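Split-soret cytochrome C (Desulfovibrio desulfuricans, PDB 1H21) carries two heme c groups and an iron-sulfur centre, probably [2Fe-2S], in each subunit of a homodimer and may take part in sulfate reduction. Local coordinates at residues V109-R114 with S198-Q203; R114-T119 with D143-H148; A204-C209 with M227-C232. One frame throughout, in Å; residues are numbered along the deposited sequence.

Interaction 1 (V109-R114 with S198-Q203)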
loop_
_atom_site.group_PDB
_atom_site.type_symbol
_atom_site.label_atom_id
_atom_site.label_comp_id
_atom_site.label_asym_id
_atom_site.label_seq_id
_atom_site.Cartn_x
_atom_site.Cartn_y
_atom_site.Cartn_z
ATOM N N VAL A 109 2.330 5.249 12.865
ATOM C CA VAL A 109 1.702 5.357 11.555
ATOM C C VAL A 109 0.434 6.219 11.666
ATOM O O VAL A 109 0.087 6.950 10.731
ATOM C CB VAL A 109 1.346 3.953 11.008
ATOM C CG1 VAL A 109 0.494 4.042 9.740
ATOM C CG2 VAL A 109 2.620 3.186 10.752
ATOM N N ASN A 110 -0.244 6.156 12.810
ATOM C CA ASN A 110 -1.448 6.950 13.000
ATOM C C ASN A 110 -1.113 8.429 12.910
ATOM O O ASN A 110 -1.857 9.206 12.307
ATOM C CB ASN A 110 -2.107 6.661 14.349
ATOM C CG ASN A 110 -2.913 5.374 14.345
ATOM O OD1 ASN A 110 -3.146 4.770 13.298
ATOM N ND2 ASN A 110 -3.355 4.952 15.521
ATOM N N GLU A 111 0.010 8.814 13.509
ATOM C CA GLU A 111 0.434 10.207 13.478
ATOM C C GLU A 111 0.856 10.603 12.063
ATOM O O GLU A 111 0.451 11.651 11.547
ATOM C CB GLU A 111 1.582 10.458 14.470
ATOM C CG GLU A 111 2.404 11.691 14.129
ATOM C CD GLU A 111 2.899 12.452 15.328
ATOM O OE1 GLU A 111 2.513 12.123 16.468
ATOM O OE2 GLU A 111 3.676 13.413 15.112
ATOM N N LEU A 112 1.678 9.769 11.438
ATOM C CA LEU A 112 2.135 10.028 10.083
ATOM C C LEU A 112 0.950 10.168 9.119
ATOM O O LEU A 112 0.863 11.158 8.392
ATOM C CB LEU A 112 3.066 8.902 9.640
ATOM C CG LEU A 112 3.639 9.017 8.242
ATOM C CD1 LEU A 112 4.394 10.342 8.105
ATOM C CD2 LEU A 112 4.534 7.803 7.990
ATOM N N PHE A 113 0.014 9.217 9.167
ATOM C CA PHE A 113 -1.168 9.220 8.300
ATOM C C PHE A 113 -2.205 10.329 8.591
ATOM O O PHE A 113 -2.680 10.971 7.656
ATOM C CB PHE A 113 -1.833 7.836 8.288
ATOM C CG PHE A 113 -1.075 6.790 7.498
ATOM C CD1 PHE A 113 0.259 6.988 7.132
ATOM C CD2 PHE A 113 -1.691 5.605 7.132
ATOM C CE1 PHE A 113 0.964 6.024 6.416
ATOM C CE2 PHE A 113 -0.994 4.632 6.414
ATOM C CZ PHE A 113 0.337 4.846 6.059
ATOM N N ARG A 114 -2.563 10.553 9.860
ATOM C CA ARG A 114 -3.525 11.610 10.228
ATOM C C ARG A 114 -2.945 12.984 9.877
ATOM O O ARG A 114 -3.656 13.883 9.419
ATOM C CB ARG A 114 -3.845 11.546 11.716
ATOM C CG ARG A 114 -4.671 10.348 12.092
ATOM C CD ARG A 114 -4.852 10.190 13.580
ATOM N NE ARG A 114 -5.477 8.902 13.884
ATOM C CZ ARG A 114 -5.508 8.320 15.084
ATOM N NH1 ARG A 114 -4.947 8.896 16.146
ATOM N NH2 ARG A 114 -6.134 7.158 15.222
ATOM N N SER A 198 0.717 9.244 19.771
ATOM C CA SER A 198 0.467 10.049 18.595
ATOM C C SER A 198 -0.013 11.443 19.034
ATOM O O SER A 198 -0.816 11.577 19.962
ATOM C CB SER A 198 -0.603 9.374 17.723
ATOM O OG SER A 198 -0.940 10.183 16.598
ATOM N N THR A 199 0.470 12.480 18.363
ATOM C CA THR A 199 0.074 13.848 18.681
ATOM C C THR A 199 -1.195 14.242 17.910
ATOM O O THR A 199 -1.741 15.329 18.108
ATOM C CB THR A 199 1.188 14.826 18.341
ATOM O OG1 THR A 199 1.453 14.746 16.941
ATOM C CG2 THR A 199 2.443 14.472 19.094
ATOM N N PHE A 200 -1.611 13.401 16.969
ATOM C CA PHE A 200 -2.821 13.657 16.206
ATOM C C PHE A 200 -3.929 12.736 16.693
ATOM O O PHE A 200 -3.866 11.511 16.530
ATOM C CB PHE A 200 -2.592 13.428 14.729
ATOM C CG PHE A 200 -1.970 14.585 14.028
ATOM C CD1 PHE A 200 -0.614 14.815 14.118
ATOM C CD2 PHE A 200 -2.739 15.415 13.224
ATOM C CE1 PHE A 200 -0.021 15.853 13.410
ATOM C CE2 PHE A 200 -2.153 16.457 12.513
ATOM C CZ PHE A 200 -0.789 16.671 12.607
ATOM N N PRO A 201 -4.964 13.313 17.306
ATOM C CA PRO A 201 -6.094 12.539 17.825
ATOM C C PRO A 201 -6.853 11.797 16.715
ATOM O O PRO A 201 -6.641 12.049 15.516
ATOM C CB PRO A 201 -6.956 13.618 18.482
ATOM C CG PRO A 201 -6.665 14.848 17.637
ATOM C CD PRO A 201 -5.189 14.767 17.450
ATOM N N MET A 202 -7.713 10.863 17.104
ATOM C CA MET A 202 -8.487 10.140 16.107
ATOM C C MET A 202 -9.379 11.131 15.340
ATOM O O MET A 202 -9.787 12.173 15.892
ATOM C CB MET A 202 -9.340 9.051 16.773
ATOM C CG MET A 202 -10.264 8.314 15.818
ATOM S SD MET A 202 -10.928 6.807 16.474
ATOM C CE MET A 202 -9.501 5.720 16.207
ATOM N N GLN A 203 -9.660 10.807 14.073
ATOM C CA GLN A 203 -10.505 11.643 13.234
ATOM C C GLN A 203 -11.935 11.644 13.767
ATOM O O GLN A 203 -12.411 10.647 14.315
ATOM C CB GLN A 203 -10.497 11.165 11.772
ATOM C CG GLN A 203 -9.140 11.082 11.119
ATOM C CD GLN A 203 -8.626 9.663 11.091
ATOM O OE1 GLN A 203 -8.685 8.956 12.077
ATOM N NE2 GLN A 203 -8.109 9.244 9.973
#
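The guanidinium of R114 is sandwiched. CA of M202 lies over one face, 3.6 Å from R114 CZ, and CB of N110, one turn back on the same helix, covers the opposite face. At the edge, nearly in the guanidinium plane, stands the carbonyl oxygen of F200. R114 NH1 donates to F200 O at 2.9 Å, and the bond lies in the carbonyl plane too. S198 OG gives F200 O a second hydrogen bond, so two donors grip this oxygen. The R114 chain is extended from CG to NE (chi2 173°, chi3 -171°), which carries the charge along the 198-203 loop. Nearer its base, R114 CB packs on F200 CB at 3.8 Å. E111 makes the second anchor. CG of E111 swings opposite its backbone N (chi1 158°), and a bend at chi2 brings the carboxylate to the loop. T199 N donates to E111 OE1 at 2.8 Å, almost straight, from above the carboxylate plane. T199 OG1 adds a weak bond to the same oxygen. E111 OE2 is bridged to K181 of helix 165-192. The contact thus ties helix 102-118 to the loop between helices 165-192 and 204-213, with W82 of the second subunit packed against R114.

Interaction 2 (R114-T119 with D143-H148). With HEC (heme c), chain H.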
loop_
_atom_site.group_PDB
_atom_site.type_symbol
_atom_site.label_atom_id
_atom_site.label_comp_id
_atom_site.label_asym_id
_atom_site.label_seq_id
_atom_site.Cartn_x
_atom_site.Cartn_y
_atom_site.Cartn_z
ATOM N N ARG A 114 -2.563 10.553 9.860
ATOM C CA ARG A 114 -3.525 11.610 10.228
ATOM C C ARG A 114 -2.945 12.984 9.877
ATOM O O ARG A 114 -3.656 13.883 9.419
ATOM C CB ARG A 114 -3.845 11.546 11.716
ATOM C CG ARG A 114 -4.671 10.348 12.092
ATOM C CD ARG A 114 -4.852 10.190 13.580
ATOM N NE ARG A 114 -5.477 8.902 13.884
ATOM C CZ ARG A 114 -5.508 8.320 15.084
ATOM N NH1 ARG A 114 -4.947 8.896 16.146
ATOM N NH2 ARG A 114 -6.134 7.158 15.222
ATOM N N TRP A 115 -1.634 13.119 10.042
ATOM C CA TRP A 115 -0.955 14.359 9.739
ATOM C C TRP A 115 -1.122 14.643 8.260
ATOM O O TRP A 115 -1.500 15.756 7.871
ATOM C CB TRP A 115 0.528 14.238 10.109
ATOM C CG TRP A 115 1.420 15.271 9.465
ATOM C CD1 TRP A 115 1.616 16.565 9.870
ATOM C CD2 TRP A 115 2.211 15.098 8.278
ATOM N NE1 TRP A 115 2.478 17.206 9.002
ATOM C CE2 TRP A 115 2.855 16.327 8.017
ATOM C CE3 TRP A 115 2.429 14.021 7.411
ATOM C CZ2 TRP A 115 3.700 16.510 6.927
ATOM C CZ3 TRP A 115 3.268 14.204 6.328
ATOM C CH2 TRP A 115 3.895 15.441 6.093
ATOM N N TYR A 116 -0.857 13.618 7.445
ATOM C CA TYR A 116 -0.962 13.729 5.994
ATOM C C TYR A 116 -2.352 14.159 5.529
ATOM O O TYR A 116 -2.473 15.051 4.683
ATOM C CB TYR A 116 -0.563 12.423 5.296
ATOM C CG TYR A 116 -0.535 12.548 3.793
ATOM C CD1 TYR A 116 0.606 12.990 3.132
ATOM C CD2 TYR A 116 -1.663 12.256 3.031
ATOM C CE1 TYR A 116 0.622 13.143 1.751
ATOM C CE2 TYR A 116 -1.659 12.400 1.655
ATOM C CZ TYR A 116 -0.516 12.847 1.020
ATOM O OH TYR A 116 -0.507 13.016 -0.351
ATOM N N GLU A 117 -3.393 13.548 6.087
ATOM C CA GLU A 117 -4.758 13.899 5.700
ATOM C C GLU A 117 -5.117 15.386 5.906
ATOM O O GLU A 117 -5.796 15.984 5.065
ATOM C CB GLU A 117 -5.770 13.065 6.480
ATOM C CG GLU A 117 -5.744 11.551 6.269
ATOM C CD GLU A 117 -6.848 10.859 7.074
ATOM O OE1 GLU A 117 -7.272 11.408 8.122
ATOM O OE2 GLU A 117 -7.324 9.783 6.654
ATOM N N VAL A 118 -4.670 15.976 7.015
ATOM C CA VAL A 118 -5.022 17.360 7.324
ATOM C C VAL A 118 -4.066 18.484 6.957
ATOM O O VAL A 118 -4.510 19.615 6.755
ATOM C CB VAL A 118 -5.394 17.531 8.809
ATOM C CG1 VAL A 118 -6.573 16.659 9.139
ATOM C CG2 VAL A 118 -4.208 17.192 9.712
ATOM N N THR A 119 -2.772 18.201 6.902
ATOM C CA THR A 119 -1.788 19.227 6.585
ATOM C C THR A 119 -1.855 19.681 5.131
ATOM O O THR A 119 -2.069 18.874 4.226
ATOM C CB THR A 119 -0.355 18.735 6.946
ATOM O OG1 THR A 119 -0.293 18.468 8.350
ATOM C CG2 THR A 119 0.701 19.771 6.613
ATOM N N ASP A 143 -7.090 14.956 2.758
ATOM C CA ASP A 143 -8.078 14.286 3.607
ATOM C C ASP A 143 -8.106 12.803 3.206
ATOM O O ASP A 143 -9.067 12.077 3.453
ATOM C CB ASP A 143 -9.464 14.933 3.487
ATOM C CG ASP A 143 -10.488 14.363 4.503
ATOM O OD1 ASP A 143 -10.100 13.873 5.592
ATOM O OD2 ASP A 143 -11.703 14.429 4.209
ATOM N N SER A 144 -7.019 12.365 2.575
ATOM C CA SER A 144 -6.885 10.990 2.126
ATOM C C SER A 144 -5.433 10.599 1.984
ATOM O O SER A 144 -4.606 11.340 1.468
ATOM C CB SER A 144 -7.608 10.744 0.787
ATOM O OG SER A 144 -7.438 9.401 0.304
ATOM N N VAL A 145 -5.167 9.390 2.439
ATOM C CA VAL A 145 -3.875 8.758 2.417
ATOM C C VAL A 145 -3.723 8.030 1.067
ATOM O O VAL A 145 -2.621 7.624 0.671
ATOM C CB VAL A 145 -3.849 7.826 3.643
ATOM C CG1 VAL A 145 -3.158 6.550 3.362
ATOM C CG2 VAL A 145 -3.231 8.556 4.825
ATOM N N LEU A 146 -4.827 7.975 0.322
ATOM C CA LEU A 146 -4.881 7.318 -0.973
ATOM C C LEU A 146 -4.455 8.250 -2.087
ATOM O O LEU A 146 -4.982 9.347 -2.198
ATOM C CB LEU A 146 -6.300 6.812 -1.231
ATOM C CG LEU A 146 -6.802 5.723 -0.278
ATOM C CD1 LEU A 146 -8.189 5.270 -0.691
ATOM C CD2 LEU A 146 -5.805 4.548 -0.261
ATOM N N CYS A 147 -3.500 7.799 -2.897
ATOM C CA CYS A 147 -2.953 8.529 -4.045
ATOM C C CYS A 147 -3.999 9.031 -5.049
ATOM O O CYS A 147 -3.900 10.149 -5.558
ATOM C CB CYS A 147 -1.994 7.603 -4.782
ATOM S SG CYS A 147 -0.459 8.306 -5.276
ATOM N N HIS A 148 -4.982 8.193 -5.374
ATOM C CA HIS A 148 -6.016 8.595 -6.321
ATOM C C HIS A 148 -6.727 9.836 -5.852
ATOM O O HIS A 148 -6.903 10.772 -6.628
ATOM C CB HIS A 148 -7.087 7.526 -6.553
ATOM C CG HIS A 148 -8.261 8.044 -7.336
ATOM N ND1 HIS A 148 -8.204 8.401 -8.663
ATOM C CD2 HIS A 148 -9.509 8.384 -6.926
ATOM C CE1 HIS A 148 -9.378 8.945 -9.001
ATOM N NE2 HIS A 148 -10.212 8.959 -7.983
HETATM FE FE HEC H . -12.187 8.911 -8.152
HETATM C CHA HEC H . -11.837 12.090 -7.168
HETATM C CHB HEC H . -12.174 9.907 -11.462
HETATM C CHC HEC H . -11.888 5.665 -9.124
HETATM C CHD HEC H . -12.995 7.929 -5.038
HETATM N NA HEC H . -12.100 10.659 -9.065
HETATM C C1A HEC H . -11.785 11.868 -8.499
HETATM C C2A HEC H . -11.525 12.904 -9.483
HETATM C C3A HEC H . -11.777 12.310 -10.724
HETATM C C4A HEC H . -12.134 10.908 -10.445
HETATM C CMA HEC H . -11.627 12.921 -12.119
HETATM C CAA HEC H . -11.123 14.366 -9.211
HETATM C CBA HEC H . -12.302 15.333 -9.105
HETATM C CGA HEC H . -12.920 15.441 -7.718
HETATM O O1A HEC H . -14.155 15.319 -7.582
HETATM O O2A HEC H . -12.169 15.696 -6.760
HETATM N NB HEC H . -12.118 7.973 -9.938
HETATM C C1B HEC H . -12.161 8.530 -11.215
HETATM C C2B HEC H . -11.967 7.509 -12.266
HETATM C C3B HEC H . -11.750 6.326 -11.576
HETATM C C4B HEC H . -11.900 6.626 -10.151
HETATM C CMB HEC H . -12.040 7.695 -13.803
HETATM C CAB HEC H . -11.464 5.072 -12.141
HETATM C CBB HEC H . -10.291 4.888 -12.993
HETATM N NC HEC H . -12.303 7.179 -7.196
HETATM C C1C HEC H . -12.091 5.920 -7.747
HETATM C C2C HEC H . -12.192 4.907 -6.710
HETATM C C3C HEC H . -12.496 5.531 -5.493
HETATM C C4C HEC H . -12.598 6.931 -5.864
HETATM C CMC HEC H . -12.085 3.389 -6.982
HETATM C CAC HEC H . -12.835 4.910 -4.262
HETATM C CBC HEC H . -11.938 4.073 -3.423
HETATM N ND HEC H . -12.483 9.856 -6.526
HETATM C C1D HEC H . -12.940 9.318 -5.344
HETATM C C2D HEC H . -12.999 10.344 -4.331
HETATM C C3D HEC H . -12.573 11.502 -4.855
HETATM C C4D HEC H . -12.240 11.178 -6.238
HETATM C CMD HEC H . -13.417 10.131 -2.901
HETATM C CAD HEC H . -12.490 12.851 -4.119
HETATM C CBD HEC H . -13.754 13.677 -4.299
HETATM C CGD HEC H . -13.670 15.032 -3.608
HETATM O O1D HEC H . -12.985 15.948 -4.135
HETATM O O2D HEC H . -14.287 15.169 -2.521
HETATM O O HOH W 1 -6.863 8.276 4.411
#
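E117, near the C-terminal end of helix 102-118, meets D143 at the start of the segment that leads into helix 147-158. An ST turn at S144 shapes this approach: S144 OG accepts from L146 N at 3.0 Å. Across the contact there is one direct hydrogen bond. D143 N donates to E117 O at 2.8 Å, in the carbonyl plane and on a lone pair, though bent (135°). A water adds a bridge. It donates to E117 OE2 at 2.7 Å and accepts from V145 N at 2.8 Å. The E117 carboxylate has further donors in Q203 NE2, which meets OE1, and D228 N, which meets OE2. These bonds should stabilise its negative charge, even though D143 OD1 lies 4.5 Å from OE1.

With CG anti to the backbone N (chi1 -175°), the far side of the Y116 ring reaches S144 and V145. The polar S144 O lies at the ring edge, in its plane, 3.1 Å from Y116 CE2. The Y116 hydroxyl bonds to S150. Apolar contacts follow: Y116 CD2 lies near V145 CG2, and V145 CG2 packs on E117 CG at 4.2 Å.

The 143-148 segment ends at two cofactor sites. C147 is inferred to bind the iron-sulfur cluster. H148 is an axial ligand of a heme shared between the subunits; H233 of the second subunit binds the same iron. K224 O of that subunit accepts from H148 ND1, which should help to set the rotation of the imidazole. H148 NE2 sits 2.0 Å from the heme iron.

Interaction 3 (A204-C209 with M227-C232). With HEC (heme c), chain F.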
loop_
_atom_site.group_PDB
_atom_site.type_symbol
_atom_site.label_atom_id
_atom_site.label_comp_id
_atom_site.label_asym_id
_atom_site.label_seq_id
_atom_site.Cartn_x
_atom_site.Cartn_y
_atom_site.Cartn_z
ATOM N N ALA A 204 -12.624 12.758 13.566
ATOM C CA ALA A 204 -13.994 12.924 14.027
ATOM C C ALA A 204 -14.927 11.866 13.488
ATOM O O ALA A 204 -15.598 11.170 14.248
ATOM C CB ALA A 204 -14.504 14.299 13.638
ATOM N N SER A 205 -14.975 11.756 12.165
ATOM C CA SER A 205 -15.847 10.782 11.515
ATOM C C SER A 205 -15.516 9.352 11.947
ATOM O O SER A 205 -16.421 8.582 12.288
ATOM C CB SER A 205 -15.762 10.925 9.996
ATOM O OG SER A 205 -14.469 10.598 9.550
ATOM N N VAL A 206 -14.223 9.023 11.992
ATOM C CA VAL A 206 -13.789 7.688 12.395
ATOM C C VAL A 206 -14.328 7.328 13.773
ATOM O O VAL A 206 -14.867 6.234 13.974
ATOM C CB VAL A 206 -12.266 7.567 12.388
ATOM C CG1 VAL A 206 -11.860 6.150 12.732
ATOM C CG2 VAL A 206 -11.718 7.960 11.033
ATOM N N SER A 207 -14.210 8.260 14.708
ATOM C CA SER A 207 -14.701 8.027 16.051
ATOM C C SER A 207 -16.209 7.877 16.119
ATOM O O SER A 207 -16.691 6.913 16.706
ATOM C CB SER A 207 -14.249 9.133 16.997
ATOM O OG SER A 207 -12.838 9.246 16.987
ATOM N N SER A 208 -16.964 8.780 15.492
ATOM C CA SER A 208 -18.430 8.699 15.564
ATOM C C SER A 208 -19.046 7.552 14.770
ATOM O O SER A 208 -19.924 6.852 15.261
ATOM C CB SER A 208 -19.096 10.046 15.219
ATOM O OG SER A 208 -18.791 10.483 13.911
ATOM N N CYS A 209 -18.609 7.377 13.531
ATOM C CA CYS A 209 -19.120 6.284 12.713
ATOM C C CYS A 209 -18.654 4.993 13.382
ATOM O O CYS A 209 -19.425 4.031 13.489
ATOM C CB CYS A 209 -18.545 6.356 11.297
ATOM S SG CYS A 209 -18.835 7.907 10.413
ATOM N N MET A 227 -9.330 5.231 7.782
ATOM C CA MET A 227 -9.129 6.370 6.909
ATOM C C MET A 227 -10.315 7.279 7.243
ATOM O O MET A 227 -11.365 6.789 7.690
ATOM C CB MET A 227 -9.259 5.953 5.449
ATOM C CG MET A 227 -8.040 5.335 4.859
ATOM S SD MET A 227 -8.349 4.985 3.164
ATOM C CE MET A 227 -9.422 3.473 3.399
ATOM N N ASP A 228 -10.160 8.586 7.058
ATOM C CA ASP A 228 -11.271 9.474 7.335
ATOM C C ASP A 228 -12.413 9.103 6.396
ATOM O O ASP A 228 -12.215 8.959 5.179
ATOM C CB ASP A 228 -10.886 10.927 7.151
ATOM C CG ASP A 228 -11.983 11.840 7.589
ATOM O OD1 ASP A 228 -12.467 11.666 8.719
ATOM O OD2 ASP A 228 -12.427 12.680 6.797
ATOM N N CYS A 229 -13.600 8.921 6.961
ATOM C CA CYS A 229 -14.761 8.505 6.187
ATOM C C CYS A 229 -15.408 9.559 5.295
ATOM O O CYS A 229 -16.083 9.217 4.327
ATOM C CB CYS A 229 -15.805 7.956 7.133
ATOM S SG CYS A 229 -15.075 7.090 8.511
ATOM N N THR A 230 -15.134 10.829 5.568
ATOM C CA THR A 230 -15.735 11.941 4.856
ATOM C C THR A 230 -15.737 11.961 3.315
ATOM O O THR A 230 -16.793 12.123 2.679
ATOM C CB THR A 230 -15.136 13.287 5.389
ATOM O OG1 THR A 230 -15.351 13.377 6.808
ATOM C CG2 THR A 230 -15.781 14.503 4.692
ATOM N N PRO A 231 -14.571 11.752 2.687
ATOM C CA PRO A 231 -14.522 11.789 1.215
ATOM C C PRO A 231 -15.474 10.888 0.446
ATOM O O PRO A 231 -16.090 11.298 -0.548
ATOM C CB PRO A 231 -13.069 11.424 0.913
ATOM C CG PRO A 231 -12.332 11.894 2.152
ATOM C CD PRO A 231 -13.246 11.452 3.259
ATOM N N CYS A 232 -15.611 9.665 0.939
ATOM C CA CYS A 232 -16.414 8.657 0.281
ATOM C C CYS A 232 -17.837 8.484 0.758
ATOM O O CYS A 232 -18.685 8.039 -0.010
ATOM C CB CYS A 232 -15.683 7.326 0.400
ATOM S SG CYS A 232 -13.986 7.372 -0.229
HETATM FE FE HEC F . -16.416 2.798 3.695
HETATM C CHA HEC F . -18.151 0.168 2.402
HETATM C CHB HEC F . -18.012 2.499 6.618
HETATM C CHC HEC F . -14.238 4.876 5.007
HETATM C CHD HEC F . -15.476 3.728 0.538
HETATM N NA HEC F . -17.713 1.544 4.396
HETATM C C1A HEC F . -18.277 0.444 3.771
HETATM C C2A HEC F . -19.149 -0.298 4.694
HETATM C C3A HEC F . -19.114 0.394 5.844
HETATM C C4A HEC F . -18.264 1.536 5.645
HETATM C CMA HEC F . -19.906 0.045 7.101
HETATM C CAA HEC F . -20.056 -1.532 4.459
HETATM C CBA HEC F . -21.465 -1.329 3.864
HETATM C CGA HEC F . -21.479 -1.193 2.356
HETATM O O1A HEC F . -22.105 -0.231 1.864
HETATM O O2A HEC F . -20.874 -2.046 1.672
HETATM N NB HEC F . -16.189 3.531 5.446
HETATM C C1B HEC F . -17.019 3.428 6.519
HETATM C C2B HEC F . -16.537 4.125 7.643
HETATM C C3B HEC F . -15.324 4.679 7.291
HETATM C C4B HEC F . -15.156 4.302 5.876
HETATM C CMB HEC F . -17.274 4.116 8.966
HETATM C CAB HEC F . -14.424 5.461 8.052
HETATM C CBB HEC F . -13.477 4.928 8.992
HETATM N NC HEC F . -15.086 4.006 2.967
HETATM C C1C HEC F . -14.236 4.806 3.658
HETATM C C2C HEC F . -13.431 5.585 2.760
HETATM C C3C HEC F . -13.809 5.254 1.480
HETATM C C4C HEC F . -14.824 4.291 1.624
HETATM C CMC HEC F . -12.344 6.601 3.154
HETATM C CAC HEC F . -13.334 5.714 0.262
HETATM C CBC HEC F . -11.967 5.460 -0.181
HETATM N ND HEC F . -16.751 2.121 1.864
HETATM C C1D HEC F . -16.403 2.709 0.644
HETATM C C2D HEC F . -17.022 1.995 -0.495
HETATM C C3D HEC F . -17.661 0.908 0.030
HETATM C C4D HEC F . -17.494 0.985 1.497
HETATM C CMD HEC F . -17.006 2.391 -1.948
HETATM C CAD HEC F . -18.369 -0.217 -0.736
HETATM C CBD HEC F . -19.889 -0.076 -0.817
HETATM C CGD HEC F . -20.527 -1.235 -1.539
HETATM O O1D HEC F . -20.794 -2.239 -0.871
HETATM O O2D HEC F . -20.714 -1.181 -2.776
#
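S205 points its side chain from helix 204-213 into the turn at D228 and C229. Its CB lies 3.6 Å from D228 OD1 and also approaches T230 OG1. One bond further, OG stands between the backbone N and the carbonyl carbon (chi1 65°), which aims it at the turn. There OG accepts from C229 N at 3.2 Å with an angle of 144°. A modelled bond from OG to D228 OD1 is so short that it is doubtful. The other carboxylate oxygen, D228 OD2, receives a weak bond from T230 OG1. It also lies close to D143 OD1, so one of these two acids may be protonated.

Beside S205, V206 lays CG2 against M227 O at 3.6 Å and against C229 SG at 4.3 Å. One turn on, C209 SG comes within 4.3 Å of C229 SG. The two sulfurs are not bonded, since each is tied to a different heme. C229 SG is joined to heme atom CAB and C232 SG to CAC of the same heme, both at 1.8 Å. C209 CB also touches this heme, 3.5 Å from its methyl CMB. F243 of the second subunit packs on S205 and T230.

Residues 229-233 form a CXXCH heme c attachment motif, with H233 as axial ligand. C209 opens the earlier one, 209-213. The contact therefore brings the attachment points of two hemes together.

In the fold
After three earlier helices, helix 102-118 serves two contacts, with R114 common to both. From its end the chain runs through a loop without helix or strand, and interaction 2 closes it where the chain enters helix 147-158. The chain then passes helix 165-192, and interaction 1 closes a longer loop that contains interaction 2 whole. Interaction 3 follows in series. It closes a short loop from helix 204-213 to the second heme attachment motif. F200 of interaction 1 also packs on W115 and V118 of interaction 2. Together they tie helix 102-118 and the start of helix 147-158 to the C-terminal part that carries the two heme attachment motifs, and all three touch the second subunit.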